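Local coordinates for ABC transporter (Thermotoga maritima, PDB 1JI0), which binds ATP and probably hydrolyses it as the nucleotide-binding subunit of a transporter for branched-chain amino acids, at residues 11-16 / 58-63; 21-26 / 212-217; 53-58 / 73-78; 4-9 / 27-32. All blocks are in the same frame, centred on the assembly; numbering follows the deposited sequence.

Contact 1 (11-16 / 58-63). With ATP (adenosine-5'-triphosphate), chain B.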
loop_
_atom_site.group_PDB
_atom_site.type_symbol
_atom_site.label_atom_id
_atom_site.label_comp_id
_atom_site.label_asym_id
_atom_site.label_seq_id
_atom_site.Cartn_x
_atom_site.Cartn_y
_atom_site.Cartn_z
ATOM N N SER A 11 -19.128 -3.374 4.455
ATOM C CA SER A 11 -19.398 -3.935 5.780
ATOM C C SER A 11 -18.497 -5.119 6.121
ATOM O O SER A 11 -18.980 -6.189 6.495
ATOM C CB SER A 11 -20.866 -4.369 5.866
ATOM O OG SER A 11 -21.734 -3.286 5.556
ATOM N N LEU A 12 -17.190 -4.918 5.988
ATOM C CA LEU A 12 -16.209 -5.958 6.257
ATOM C C LEU A 12 -16.062 -6.264 7.740
ATOM O O LEU A 12 -15.947 -5.357 8.563
ATOM C CB LEU A 12 -14.843 -5.555 5.695
ATOM C CG LEU A 12 -13.640 -6.437 6.063
ATOM C CD1 LEU A 12 -13.835 -7.839 5.516
ATOM C CD2 LEU A 12 -12.358 -5.825 5.518
ATOM N N HIS A 13 -16.075 -7.555 8.062
ATOM C CA HIS A 13 -15.908 -8.032 9.433
ATOM C C HIS A 13 -14.790 -9.055 9.413
ATOM O O HIS A 13 -14.766 -9.936 8.556
ATOM C CB HIS A 13 -17.189 -8.693 9.952
ATOM C CG HIS A 13 -18.163 -7.728 10.545
ATOM N ND1 HIS A 13 -18.102 -7.325 11.862
ATOM C CD2 HIS A 13 -19.190 -7.043 9.990
ATOM C CE1 HIS A 13 -19.047 -6.431 12.092
ATOM N NE2 HIS A 13 -19.722 -6.241 10.971
ATOM N N VAL A 14 -13.854 -8.932 10.345
ATOM C CA VAL A 14 -12.755 -9.881 10.408
ATOM C C VAL A 14 -12.540 -10.320 11.845
ATOM O O VAL A 14 -12.387 -9.493 12.747
ATOM C CB VAL A 14 -11.451 -9.287 9.857
ATOM C CG1 VAL A 14 -10.315 -10.294 10.006
ATOM C CG2 VAL A 14 -11.630 -8.926 8.384
ATOM N N TYR A 15 -12.551 -11.634 12.042
ATOM C CA TYR A 15 -12.362 -12.239 13.354
ATOM C C TYR A 15 -11.209 -13.214 13.254
ATOM O O TYR A 15 -11.142 -14.003 12.318
ATOM C CB TYR A 15 -13.592 -13.044 13.769
ATOM C CG TYR A 15 -14.885 -12.286 13.943
ATOM C CD1 TYR A 15 -15.323 -11.900 15.210
ATOM C CD2 TYR A 15 -15.725 -12.045 12.853
ATOM C CE1 TYR A 15 -16.578 -11.309 15.389
ATOM C CE2 TYR A 15 -16.971 -11.456 13.018
ATOM C CZ TYR A 15 -17.397 -11.094 14.285
ATOM O OH TYR A 15 -18.652 -10.553 14.451
ATOM N N TYR A 16 -10.292 -13.159 14.207
ATOM C CA TYR A 16 -9.260 -14.189 14.262
ATOM C C TYR A 16 -8.707 -14.368 15.679
ATOM O O TYR A 16 -8.381 -13.418 16.379
ATOM C CB TYR A 16 -8.133 -13.793 13.306
ATOM C CG TYR A 16 -7.416 -12.596 13.825
ATOM C CD1 TYR A 16 -6.426 -12.744 14.793
ATOM C CD2 TYR A 16 -7.671 -11.333 13.289
ATOM C CE1 TYR A 16 -5.690 -11.645 15.212
ATOM C CE2 TYR A 16 -6.937 -10.235 13.709
ATOM C CZ TYR A 16 -5.948 -10.387 14.664
ATOM O OH TYR A 16 -5.192 -9.304 15.067
ATOM N N ALA A 58 -12.565 -13.269 5.842
ATOM C CA ALA A 58 -13.584 -12.249 6.032
ATOM C C ALA A 58 -14.865 -12.999 6.381
ATOM O O ALA A 58 -15.472 -13.628 5.520
ATOM C CB ALA A 58 -13.771 -11.448 4.749
ATOM N N GLN A 59 -15.260 -12.933 7.648
ATOM C CA GLN A 59 -16.454 -13.622 8.133
ATOM C C GLN A 59 -17.746 -12.979 7.636
ATOM O O GLN A 59 -18.786 -13.631 7.559
ATOM C CB GLN A 59 -16.467 -13.629 9.666
ATOM C CG GLN A 59 -15.103 -13.853 10.314
ATOM C CD GLN A 59 -14.582 -15.264 10.141
ATOM O OE1 GLN A 59 -13.614 -15.667 10.797
ATOM N NE2 GLN A 59 -15.219 -16.028 9.255
ATOM N N LYS A 60 -17.683 -11.694 7.313
ATOM C CA LYS A 60 -18.864 -10.990 6.847
ATOM C C LYS A 60 -18.469 -9.833 5.935
ATOM O O LYS A 60 -17.373 -9.292 6.055
ATOM C CB LYS A 60 -19.654 -10.480 8.052
ATOM C CG LYS A 60 -21.137 -10.796 8.006
ATOM C CD LYS A 60 -21.777 -10.656 9.386
ATOM C CE LYS A 60 -21.174 -11.646 10.384
ATOM N NZ LYS A 60 -21.370 -13.064 9.959
ATOM N N GLY A 61 -19.367 -9.472 5.021
ATOM C CA GLY A 61 -19.101 -8.385 4.093
ATOM C C GLY A 61 -18.407 -8.844 2.825
ATOM O O GLY A 61 -18.127 -10.032 2.653
ATOM N N LYS A 62 -18.129 -7.909 1.921
ATOM C CA LYS A 62 -17.455 -8.273 0.687
ATOM C C LYS A 62 -16.404 -7.277 0.232
ATOM O O LYS A 62 -16.431 -6.100 0.583
ATOM C CB LYS A 62 -18.460 -8.497 -0.445
ATOM C CG LYS A 62 -19.281 -7.290 -0.811
ATOM C CD LYS A 62 -20.161 -7.576 -2.028
ATOM C CE LYS A 62 -21.113 -8.741 -1.778
ATOM N NZ LYS A 62 -22.067 -8.932 -2.916
ATOM N N ILE A 63 -15.471 -7.795 -0.553
ATOM C CA ILE A 63 -14.373 -7.026 -1.102
ATOM C C ILE A 63 -14.562 -7.148 -2.603
ATOM O O ILE A 63 -14.583 -8.253 -3.149
ATOM C CB ILE A 63 -13.018 -7.630 -0.675
ATOM C CG1 ILE A 63 -12.954 -7.683 0.858
ATOM C CG2 ILE A 63 -11.869 -6.791 -1.217
ATOM C CD1 ILE A 63 -11.638 -8.199 1.421
HETATM P PG ATP B . 0.449 -2.918 11.856
HETATM O O1G ATP B . 1.674 -2.440 12.522
HETATM O O2G ATP B . 0.068 -2.167 10.640
HETATM O O3G ATP B . 0.372 -4.420 11.769
HETATM P PB ATP B . -2.342 -2.505 12.693
HETATM O O1B ATP B . -2.942 -1.388 13.488
HETATM O O2B ATP B . -2.637 -2.578 11.273
HETATM O O3B ATP B . -0.722 -2.467 12.877
HETATM P PA ATP B . -3.348 -5.231 13.122
HETATM O O1A ATP B . -2.431 -6.009 12.276
HETATM O O2A ATP B . -4.769 -5.129 12.698
HETATM O O3A ATP B . -2.699 -3.805 13.448
HETATM O "O5'" ATP B . -3.281 -5.829 14.564
HETATM C "C5'" ATP B . -4.035 -5.260 15.638
HETATM C "C4'" ATP B . -5.189 -6.113 16.022
HETATM O "O4'" ATP B . -4.646 -7.348 16.571
HETATM C "C3'" ATP B . -6.002 -5.511 17.140
HETATM O "O3'" ATP B . -7.402 -5.574 16.805
HETATM C "C2'" ATP B . -5.639 -6.342 18.338
HETATM O "O2'" ATP B . -6.671 -6.444 19.313
HETATM C "C1'" ATP B . -5.439 -7.726 17.698
HETATM N N9 ATP B . -4.688 -8.752 18.516
HETATM C C8 ATP B . -3.776 -9.688 18.072
HETATM N N7 ATP B . -3.278 -10.467 18.993
HETATM C C5 ATP B . -3.908 -10.019 20.145
HETATM C C6 ATP B . -3.826 -10.436 21.510
HETATM N N6 ATP B . -3.032 -11.430 21.869
HETATM N N1 ATP B . -4.580 -9.792 22.444
HETATM C C2 ATP B . -5.380 -8.787 22.064
HETATM N N3 ATP B . -5.553 -8.296 20.817
HETATM C C4 ATP B . -4.770 -8.972 19.883
#

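Contact 2 (21-26 / 212-217)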
loop_
_atom_site.group_PDB
_atom_site.type_symbol
_atom_site.label_atom_id
_atom_site.label_comp_id
_atom_site.label_asym_id
_atom_site.label_seq_id
_atom_site.Cartn_x
_atom_site.Cartn_y
_atom_site.Cartn_z
ATOM N N ALA A 21 -11.258 -8.122 15.150
ATOM C CA ALA A 21 -10.400 -7.084 14.593
ATOM C C ALA A 21 -11.095 -5.980 13.796
ATOM O O ALA A 21 -10.945 -4.803 14.111
ATOM C CB ALA A 21 -9.319 -7.728 13.747
ATOM N N ILE A 22 -11.832 -6.355 12.753
ATOM C CA ILE A 22 -12.538 -5.379 11.932
ATOM C C ILE A 22 -14.028 -5.568 12.160
ATOM O O ILE A 22 -14.546 -6.666 11.986
ATOM C CB ILE A 22 -12.213 -5.563 10.439
ATOM C CG1 ILE A 22 -10.699 -5.546 10.220
ATOM C CG2 ILE A 22 -12.864 -4.454 9.634
ATOM C CD1 ILE A 22 -10.022 -4.252 10.658
ATOM N N LYS A 23 -14.714 -4.500 12.546
ATOM C CA LYS A 23 -16.138 -4.592 12.839
ATOM C C LYS A 23 -17.096 -3.905 11.871
ATOM O O LYS A 23 -17.834 -3.015 12.271
ATOM C CB LYS A 23 -16.391 -4.056 14.246
ATOM C CG LYS A 23 -15.402 -4.581 15.274
ATOM C CD LYS A 23 -15.584 -3.884 16.605
ATOM C CE LYS A 23 -14.574 -4.374 17.624
ATOM N NZ LYS A 23 -14.705 -3.616 18.891
ATOM N N GLY A 24 -17.091 -4.330 10.611
ATOM C CA GLY A 24 -17.998 -3.765 9.618
ATOM C C GLY A 24 -17.604 -2.428 9.017
ATOM O O GLY A 24 -18.324 -1.445 9.159
ATOM N N ILE A 25 -16.471 -2.379 8.333
ATOM C CA ILE A 25 -16.028 -1.128 7.732
ATOM C C ILE A 25 -16.350 -1.071 6.240
ATOM O O ILE A 25 -16.509 -2.108 5.593
ATOM C CB ILE A 25 -14.507 -0.938 7.903
ATOM C CG1 ILE A 25 -13.767 -2.091 7.221
ATOM C CG2 ILE A 25 -14.152 -0.854 9.397
ATOM C CD1 ILE A 25 -12.294 -1.857 7.078
ATOM N N ASP A 26 -16.451 0.151 5.714
ATOM C CA ASP A 26 -16.718 0.384 4.290
ATOM C C ASP A 26 -15.599 1.290 3.774
ATOM O O ASP A 26 -15.216 2.239 4.451
ATOM C CB ASP A 26 -18.055 1.102 4.093
ATOM C CG ASP A 26 -19.231 0.329 4.669
ATOM O OD1 ASP A 26 -19.530 -0.781 4.178
ATOM O OD2 ASP A 26 -19.855 0.844 5.621
ATOM N N LEU A 212 -9.267 4.742 11.148
ATOM C CA LEU A 212 -9.646 3.485 11.784
ATOM C C LEU A 212 -9.283 3.488 13.276
ATOM O O LEU A 212 -8.135 3.736 13.645
ATOM C CB LEU A 212 -8.936 2.324 11.068
ATOM C CG LEU A 212 -9.227 0.851 11.408
ATOM C CD1 LEU A 212 -10.629 0.454 10.964
ATOM C CD2 LEU A 212 -8.206 -0.034 10.688
ATOM N N GLU A 213 -10.272 3.225 14.124
ATOM C CA GLU A 213 -10.072 3.170 15.571
ATOM C C GLU A 213 -10.765 1.922 16.093
ATOM O O GLU A 213 -11.984 1.793 15.991
ATOM C CB GLU A 213 -10.667 4.398 16.263
ATOM C CG GLU A 213 -10.017 5.711 15.875
ATOM C CD GLU A 213 -10.334 6.832 16.857
ATOM O OE1 GLU A 213 -11.495 6.916 17.316
ATOM O OE2 GLU A 213 -9.421 7.635 17.165
ATOM N N THR A 214 -9.976 1.006 16.645
ATOM C CA THR A 214 -10.485 -0.252 17.184
ATOM C C THR A 214 -11.452 -0.942 16.222
ATOM O O THR A 214 -12.609 -1.193 16.559
ATOM C CB THR A 214 -11.178 -0.044 18.558
ATOM O OG1 THR A 214 -10.268 0.598 19.464
ATOM C CG2 THR A 214 -11.577 -1.384 19.166
ATOM N N GLY A 215 -10.972 -1.223 15.012
ATOM C CA GLY A 215 -11.779 -1.918 14.027
ATOM C C GLY A 215 -12.938 -1.198 13.358
ATOM O O GLY A 215 -13.692 -1.824 12.621
ATOM N N GLN A 216 -13.100 0.096 13.605
ATOM C CA GLN A 216 -14.185 0.844 12.978
ATOM C C GLN A 216 -13.715 2.190 12.414
ATOM O O GLN A 216 -12.798 2.811 12.952
ATOM C CB GLN A 216 -15.312 1.103 13.980
ATOM C CG GLN A 216 -15.904 -0.140 14.621
ATOM C CD GLN A 216 -17.241 0.149 15.281
ATOM O OE1 GLN A 216 -18.250 0.335 14.604
ATOM N NE2 GLN A 216 -17.251 0.200 16.607
ATOM N N ILE A 217 -14.351 2.639 11.333
ATOM C CA ILE A 217 -14.002 3.923 10.733
ATOM C C ILE A 217 -14.792 4.990 11.487
ATOM O O ILE A 217 -16.017 4.963 11.492
ATOM C CB ILE A 217 -14.388 3.976 9.231
ATOM C CG1 ILE A 217 -13.733 2.817 8.477
ATOM C CG2 ILE A 217 -13.938 5.301 8.621
ATOM C CD1 ILE A 217 -12.234 2.760 8.607
HETATM O O HOH W 1 -14.441 -0.523 18.039
HETATM O O HOH W 2 -16.874 1.409 10.346
#

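Contact 3 (53-58 / 73-78)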
loop_
_atom_site.group_PDB
_atom_site.type_symbol
_atom_site.label_atom_id
_atom_site.label_comp_id
_atom_site.label_asym_id
_atom_site.label_seq_id
_atom_site.Cartn_x
_atom_site.Cartn_y
_atom_site.Cartn_z
ATOM N N ALA A 53 -6.192 -8.952 0.622
ATOM C CA ALA A 53 -5.265 -9.834 -0.093
ATOM C C ALA A 53 -5.597 -11.314 0.115
ATOM O O ALA A 53 -4.937 -12.192 -0.445
ATOM C CB ALA A 53 -3.832 -9.560 0.357
ATOM N N GLY A 54 -6.613 -11.581 0.929
ATOM C CA GLY A 54 -7.016 -12.952 1.196
ATOM C C GLY A 54 -6.058 -13.721 2.093
ATOM O O GLY A 54 -5.931 -14.942 1.967
ATOM N N LEU A 55 -5.387 -13.019 2.999
ATOM C CA LEU A 55 -4.439 -13.653 3.909
ATOM C C LEU A 55 -5.111 -13.979 5.234
ATOM O O LEU A 55 -4.587 -14.741 6.040
ATOM C CB LEU A 55 -3.237 -12.737 4.137
ATOM C CG LEU A 55 -2.493 -12.346 2.859
ATOM C CD1 LEU A 55 -1.319 -11.442 3.194
ATOM C CD2 LEU A 55 -2.021 -13.594 2.151
ATOM N N VAL A 56 -6.273 -13.384 5.462
ATOM C CA VAL A 56 -7.039 -13.639 6.670
ATOM C C VAL A 56 -8.480 -13.723 6.183
ATOM O O VAL A 56 -8.828 -13.097 5.185
ATOM C CB VAL A 56 -6.864 -12.508 7.713
ATOM C CG1 VAL A 56 -7.348 -11.186 7.154
ATOM C CG2 VAL A 56 -7.623 -12.852 8.975
ATOM N N ARG A 57 -9.312 -14.501 6.863
ATOM C CA ARG A 57 -10.693 -14.670 6.431
ATOM C C ARG A 57 -11.657 -13.542 6.774
ATOM O O ARG A 57 -11.592 -12.945 7.850
ATOM C CB ARG A 57 -11.263 -15.980 6.984
ATOM C CG ARG A 57 -12.669 -16.284 6.489
ATOM C CD ARG A 57 -13.276 -17.475 7.210
ATOM N NE ARG A 57 -14.679 -17.662 6.855
ATOM C CZ ARG A 57 -15.105 -18.001 5.643
ATOM N NH1 ARG A 57 -16.404 -18.143 5.415
ATOM N NH2 ARG A 57 -14.233 -18.207 4.662
ATOM N N ALA A 58 -12.565 -13.269 5.842
ATOM C CA ALA A 58 -13.584 -12.249 6.032
ATOM C C ALA A 58 -14.865 -12.999 6.381
ATOM O O ALA A 58 -15.472 -13.628 5.520
ATOM C CB ALA A 58 -13.771 -11.448 4.749
ATOM N N LYS A 73 -11.122 -15.052 -1.818
ATOM C CA LYS A 73 -10.503 -15.804 -2.899
ATOM C C LYS A 73 -9.078 -16.118 -2.474
ATOM O O LYS A 73 -8.551 -15.495 -1.553
ATOM C CB LYS A 73 -10.477 -14.994 -4.196
ATOM C CG LYS A 73 -11.801 -14.956 -4.949
ATOM C CD LYS A 73 -11.612 -14.358 -6.338
ATOM C CE LYS A 73 -12.909 -14.399 -7.137
ATOM N NZ LYS A 73 -13.437 -15.787 -7.299
ATOM N N PRO A 74 -8.431 -17.087 -3.141
ATOM C CA PRO A 74 -7.054 -17.462 -2.809
ATOM C C PRO A 74 -6.088 -16.287 -2.974
ATOM O O PRO A 74 -6.106 -15.589 -3.992
ATOM C CB PRO A 74 -6.756 -18.587 -3.799
ATOM C CG PRO A 74 -8.112 -19.182 -4.060
ATOM C CD PRO A 74 -8.965 -17.956 -4.203
ATOM N N ALA A 75 -5.232 -16.085 -1.978
ATOM C CA ALA A 75 -4.265 -14.997 -2.020
ATOM C C ALA A 75 -3.469 -15.003 -3.319
ATOM O O ALA A 75 -3.189 -13.948 -3.890
ATOM C CB ALA A 75 -3.314 -15.097 -0.826
ATOM N N HIS A 76 -3.119 -16.193 -3.796
ATOM C CA HIS A 76 -2.337 -16.298 -5.018
ATOM C C HIS A 76 -3.129 -15.850 -6.246
ATOM O O HIS A 76 -2.560 -15.329 -7.211
ATOM C CB HIS A 76 -1.774 -17.733 -5.161
ATOM C CG HIS A 76 -2.737 -18.739 -5.722
ATOM N ND1 HIS A 76 -2.960 -18.877 -7.076
ATOM C CD2 HIS A 76 -3.481 -19.696 -5.117
ATOM C CE1 HIS A 76 -3.802 -19.878 -7.282
ATOM N NE2 HIS A 76 -4.134 -20.392 -6.110
ATOM N N VAL A 77 -4.444 -16.018 -6.193
ATOM C CA VAL A 77 -5.311 -15.604 -7.293
ATOM C C VAL A 77 -5.417 -14.081 -7.283
ATOM O O VAL A 77 -5.204 -13.424 -8.301
ATOM C CB VAL A 77 -6.737 -16.189 -7.141
ATOM C CG1 VAL A 77 -7.636 -15.673 -8.257
ATOM C CG2 VAL A 77 -6.679 -17.710 -7.158
ATOM N N ILE A 78 -5.750 -13.535 -6.116
ATOM C CA ILE A 78 -5.893 -12.096 -5.940
ATOM C C ILE A 78 -4.636 -11.362 -6.391
ATOM O O ILE A 78 -4.715 -10.261 -6.930
ATOM C CB ILE A 78 -6.208 -11.763 -4.469
ATOM C CG1 ILE A 78 -7.602 -12.296 -4.120
ATOM C CG2 ILE A 78 -6.111 -10.254 -4.233
ATOM C CD1 ILE A 78 -7.968 -12.203 -2.648
HETATM O O HOH W 3 -3.223 -11.791 -2.197
HETATM O O HOH W 4 -8.314 -16.417 0.992
#

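Contact 4 (4-9 / 27-32)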
loop_
_atom_site.group_PDB
_atom_site.type_symbol
_atom_site.label_atom_id
_atom_site.label_comp_id
_atom_site.label_asym_id
_atom_site.label_seq_id
_atom_site.Cartn_x
_atom_site.Cartn_y
_atom_site.Cartn_z
ATOM N N ASP A 4 -14.528 2.560 -12.004
ATOM C CA ASP A 4 -13.995 3.838 -11.559
ATOM C C ASP A 4 -13.588 3.663 -10.088
ATOM O O ASP A 4 -12.824 4.456 -9.543
ATOM C CB ASP A 4 -15.057 4.925 -11.675
ATOM C CG ASP A 4 -14.631 6.215 -11.014
ATOM O OD1 ASP A 4 -13.591 6.774 -11.425
ATOM O OD2 ASP A 4 -15.329 6.664 -10.079
ATOM N N ILE A 5 -14.131 2.627 -9.448
ATOM C CA ILE A 5 -13.803 2.305 -8.055
ATOM C C ILE A 5 -13.036 0.996 -8.174
ATOM O O ILE A 5 -13.641 -0.061 -8.352
ATOM C CB ILE A 5 -15.081 2.080 -7.186
ATOM C CG1 ILE A 5 -15.887 3.381 -7.081
ATOM C CG2 ILE A 5 -14.689 1.598 -5.775
ATOM C CD1 ILE A 5 -15.093 4.553 -6.463
ATOM N N VAL A 6 -11.708 1.064 -8.105
ATOM C CA VAL A 6 -10.899 -0.144 -8.243
ATOM C C VAL A 6 -11.097 -1.132 -7.107
ATOM O O VAL A 6 -11.036 -2.344 -7.312
ATOM C CB VAL A 6 -9.388 0.180 -8.362
ATOM C CG1 VAL A 6 -9.149 1.098 -9.543
ATOM C CG2 VAL A 6 -8.884 0.814 -7.076
ATOM N N LEU A 7 -11.346 -0.622 -5.907
ATOM C CA LEU A 7 -11.552 -1.497 -4.767
ATOM C C LEU A 7 -12.625 -0.946 -3.854
ATOM O O LEU A 7 -12.585 0.229 -3.471
ATOM C CB LEU A 7 -10.259 -1.657 -3.963
ATOM C CG LEU A 7 -10.380 -2.648 -2.798
ATOM C CD1 LEU A 7 -10.237 -4.080 -3.327
ATOM C CD2 LEU A 7 -9.302 -2.354 -1.771
ATOM N N GLU A 8 -13.594 -1.789 -3.526
ATOM C CA GLU A 8 -14.654 -1.391 -2.614
ATOM C C GLU A 8 -14.828 -2.460 -1.546
ATOM O O GLU A 8 -14.979 -3.645 -1.852
ATOM C CB GLU A 8 -15.984 -1.182 -3.341
ATOM C CG GLU A 8 -17.078 -0.672 -2.404
ATOM C CD GLU A 8 -18.415 -0.469 -3.086
ATOM O OE1 GLU A 8 -18.529 -0.788 -4.289
ATOM O OE2 GLU A 8 -19.356 0.007 -2.414
ATOM N N VAL A 9 -14.783 -2.040 -0.290
ATOM C CA VAL A 9 -14.958 -2.951 0.833
ATOM C C VAL A 9 -16.325 -2.614 1.403
ATOM O O VAL A 9 -16.606 -1.452 1.668
ATOM C CB VAL A 9 -13.862 -2.725 1.921
ATOM C CG1 VAL A 9 -14.123 -3.613 3.133
ATOM C CG2 VAL A 9 -12.485 -3.028 1.346
ATOM N N LEU A 27 -15.080 0.999 2.587
ATOM C CA LEU A 27 -14.017 1.804 1.988
ATOM C C LEU A 27 -14.118 1.734 0.481
ATOM O O LEU A 27 -14.568 0.734 -0.064
ATOM C CB LEU A 27 -12.628 1.260 2.320
ATOM C CG LEU A 27 -12.118 0.873 3.696
ATOM C CD1 LEU A 27 -10.859 0.023 3.499
ATOM C CD2 LEU A 27 -11.826 2.110 4.522
ATOM N N LYS A 28 -13.663 2.788 -0.189
ATOM C CA LYS A 28 -13.638 2.818 -1.645
ATOM C C LYS A 28 -12.316 3.431 -2.055
ATOM O O LYS A 28 -11.858 4.392 -1.438
ATOM C CB LYS A 28 -14.794 3.651 -2.202
ATOM C CG LYS A 28 -16.150 3.003 -2.018
ATOM C CD LYS A 28 -17.224 3.761 -2.783
ATOM C CE LYS A 28 -18.602 3.203 -2.487
ATOM N NZ LYS A 28 -19.655 4.014 -3.162
ATOM N N VAL A 29 -11.679 2.854 -3.064
ATOM C CA VAL A 29 -10.409 3.382 -3.563
ATOM C C VAL A 29 -10.644 3.683 -5.045
ATOM O O VAL A 29 -10.621 2.778 -5.877
ATOM C CB VAL A 29 -9.269 2.344 -3.411
ATOM C CG1 VAL A 29 -7.943 2.975 -3.795
ATOM C CG2 VAL A 29 -9.219 1.825 -1.961
ATOM N N PRO A 30 -10.904 4.962 -5.383
ATOM C CA PRO A 30 -11.155 5.373 -6.772
ATOM C C PRO A 30 -9.927 5.254 -7.665
ATOM O O PRO A 30 -8.793 5.446 -7.212
ATOM C CB PRO A 30 -11.620 6.833 -6.635
ATOM C CG PRO A 30 -12.160 6.903 -5.201
ATOM C CD PRO A 30 -11.127 6.088 -4.457
ATOM N N ARG A 31 -10.172 4.954 -8.938
ATOM C CA ARG A 31 -9.114 4.803 -9.926
ATOM C C ARG A 31 -8.252 6.056 -9.988
ATOM O O ARG A 31 -8.774 7.170 -10.011
ATOM C CB ARG A 31 -9.725 4.526 -11.309
ATOM C CG ARG A 31 -8.710 4.456 -12.467
ATOM C CD ARG A 31 -9.357 3.854 -13.711
ATOM N NE ARG A 31 -9.892 2.525 -13.407
ATOM C CZ ARG A 31 -9.153 1.422 -13.287
ATOM N NH1 ARG A 31 -7.843 1.473 -13.464
ATOM N NH2 ARG A 31 -9.719 0.272 -12.937
ATOM N N GLY A 32 -6.935 5.862 -10.002
ATOM C CA GLY A 32 -6.002 6.975 -10.096
ATOM C C GLY A 32 -5.776 7.790 -8.838
ATOM O O GLY A 32 -5.050 8.780 -8.870
HETATM O O HOH W 5 -11.494 8.108 -10.278
#

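Contact 1 (11-16 / 58-63)
His13 and Lys60 pair as an antiparallel bridge in the beta-sheet subdomain of the ABC ATPase fold, where strand 5-16 pairs with the start of strand 60-65. His13 N donates to Lys60 O (3.0 Å), rising above the carbonyl plane. The His13 side chain passes Lys60 obliquely: CB lies 3.6 Å from Lys60 CB, CG and CD2 are each about 4.0 Å from that same carbon, CE1 packs against the Lys23-Gly24 peptide, and ND1 is hydrogen-bonded to His20 NE2. Leu12 CD1 packs on Ala58 CB at 3.7 Å. With chi1 at -63°, Tyr15 brings CD2 to 3.6 Å from Gln59 CB, while His20 stacks on its ring. A serine in place of Tyr15 would probably leave the Gln59 methylenes and the His20 ring without their aromatic neighbour. One residue on, Tyr16 belongs to the ATP pocket. Gly61 sits where a beta carbon would run into Ser11 O: its CA approaches that oxygen to 3.3 Å in a C-H...O contact.

Contact 2 (21-26 / 212-217)
Lys23 N donates to Gly215 O at 2.9 Å in a nearly straight bond (168°), the donor tilted 23° from the carbonyl plane. On one side of this bond the neighbours are mostly apolar. Ile25 CG2 lies 3.4 Å from Gly215 O, 3.8 Å from Ile217 CG1 and 4.1 Å from Leu212 CD1. Ile25 CG1 takes the position between backbone N and carbonyl carbon (chi1 60°), which leaves CG2 to face the hairpin, and the Ile25 and Ile217 side chains cross at about a right angle. The extended Lys23 chain runs alongside Thr214, its CB near Gln216 CG. A water accepts from both Lys23 NZ and Gln216 NE2, at 3.2 Å each; a second takes the Ile217 N-H at 3.0 Å and reaches Gly24 O only weakly.

What positions these groups is a type I' turn from Glu213 to Gln216. Gly215 suits it through its positive phi, and a beta carbon there would run into Ala21 O. In the segment 21-26 a G1 bulge, in which Gly24 and Ile25 both face Leu12, turns the chain between strands 19-23 and 25-30. The contact thus joins the antiparallel beta subdomain of the ABC ATPase fold to the hairpin of strands 208-213 and 216-222 at the edge of the mixed core sheet, with Gly215 hydrogen-bonded through its backbone to Ala43 of the ATP site and Ile25 touching helix 45-52.

Contact 3 (53-58 / 73-78)
Ala53 O is approached from several directions by the segment 73-78: Ala75 CA makes a C-H...O contact with it at 3.3 Å, Ala75 CB comes equally near, and Ile78 CD1 packs against it at 3.7 Å. A water that donates to Ala75 O at 2.7 Å also lies unusually close to Ala53 O. The carbonyl lies at the C-terminal end of helix 45-52, where Gly54 closes a Schellman motif: its positive phi accompanies two bonds back into the last turn. The principle illustrated is that a helix end can be docked against the start of another helix through the carbonyl at the helix end and a few apolar groups.

The opposing helix 75-80 begins right after Pro74 in the N-cap position, and Pro74 O accepts from Ile78 N at 3.0 Å within the first turn. Gly54 is fitted closely to this start, for a beta carbon there would collide with Lys73 O and press on Ile78 CD1. A second water lies near both Gly54 O and Lys73 O, although it has more acceptors within range than protons to give, so the sharing is uncertain. Ile78 reaches the helix end with CG1 anti to its own carbonyl carbon (chi1 -67°), which carries CD1 toward the peptide between Ala53 and Gly54. At the outer margin Leu55, which also touches Ser50 of helix 45-52, brings a single methyl into play: CD2 rests 3.6 Å from Ala75 CB.

Contact 4 (4-9 / 27-32)
Leu7 and Val29 pair within the antiparallel ladder that joins strands 5-16 and 25-30 in the beta subdomain of the ABC ATPase. Val29 N donates to Leu7 O at 2.8 Å, almost in line with the C=O bond; Val9 and Leu27 bond both ways, Val9 N to Leu27 O at 2.8 Å and Leu27 N to Val9 O at 3.0 Å. At a classic bulge Val6 and Leu7 both face Val29, whose O receives only weak bonds from Val6 N and Leu7 N; past it Arg31 N meets Asp4 O at 2.8 Å and 172°. A water donates to Asp4 OD1 and Arg31 O. Val6 CG1 lies over one face of the Arg31 guanidinium, whose NE is held by Ser3 O. Glu8 and Lys28, both extended, run side by side; Glu8 OE2 is 4.1 Å from Lys28 NZ, beyond a salt bridge, and is hydrogen-bonded to Gln10. A leucine in place of Glu8 would probably leave the Gln10 amide without this acceptor and the Lys28 ammonium without this carboxylate nearby. On the other face, Leu7, Val9, Leu27 and Val29 turn inward, where Leu7 and Leu27 touch helix 45-52 and Leu7 and Val29 meet Leu193 of strand 192-196.

Three of the four contacts draw on one antiparallel sheet. Contacts 1 and 4 use different ends of strand 5-16, their centres 17 Å apart; contacts 2 and 4 share strand 25-30. Contacts 1 and 2 lie 10 Å apart and touch, with Ser11 N and Asp26 OD1 probably hydrogen-bonded at 2.6 Å. Contact 3 joins contact 1 through Ala58, and Val14 CG1 packs on Val56 CG2 at 3.9 Å. The nucleotide is reached unevenly: contact 1 holds Tyr16 of the ATP pocket, contact 2 has the Ala21 side chain about 4 Å from ATP, and the side chains of Leu55 in contact 3 and Leu27 in contact 4 stand about 11 and 12 Å from it.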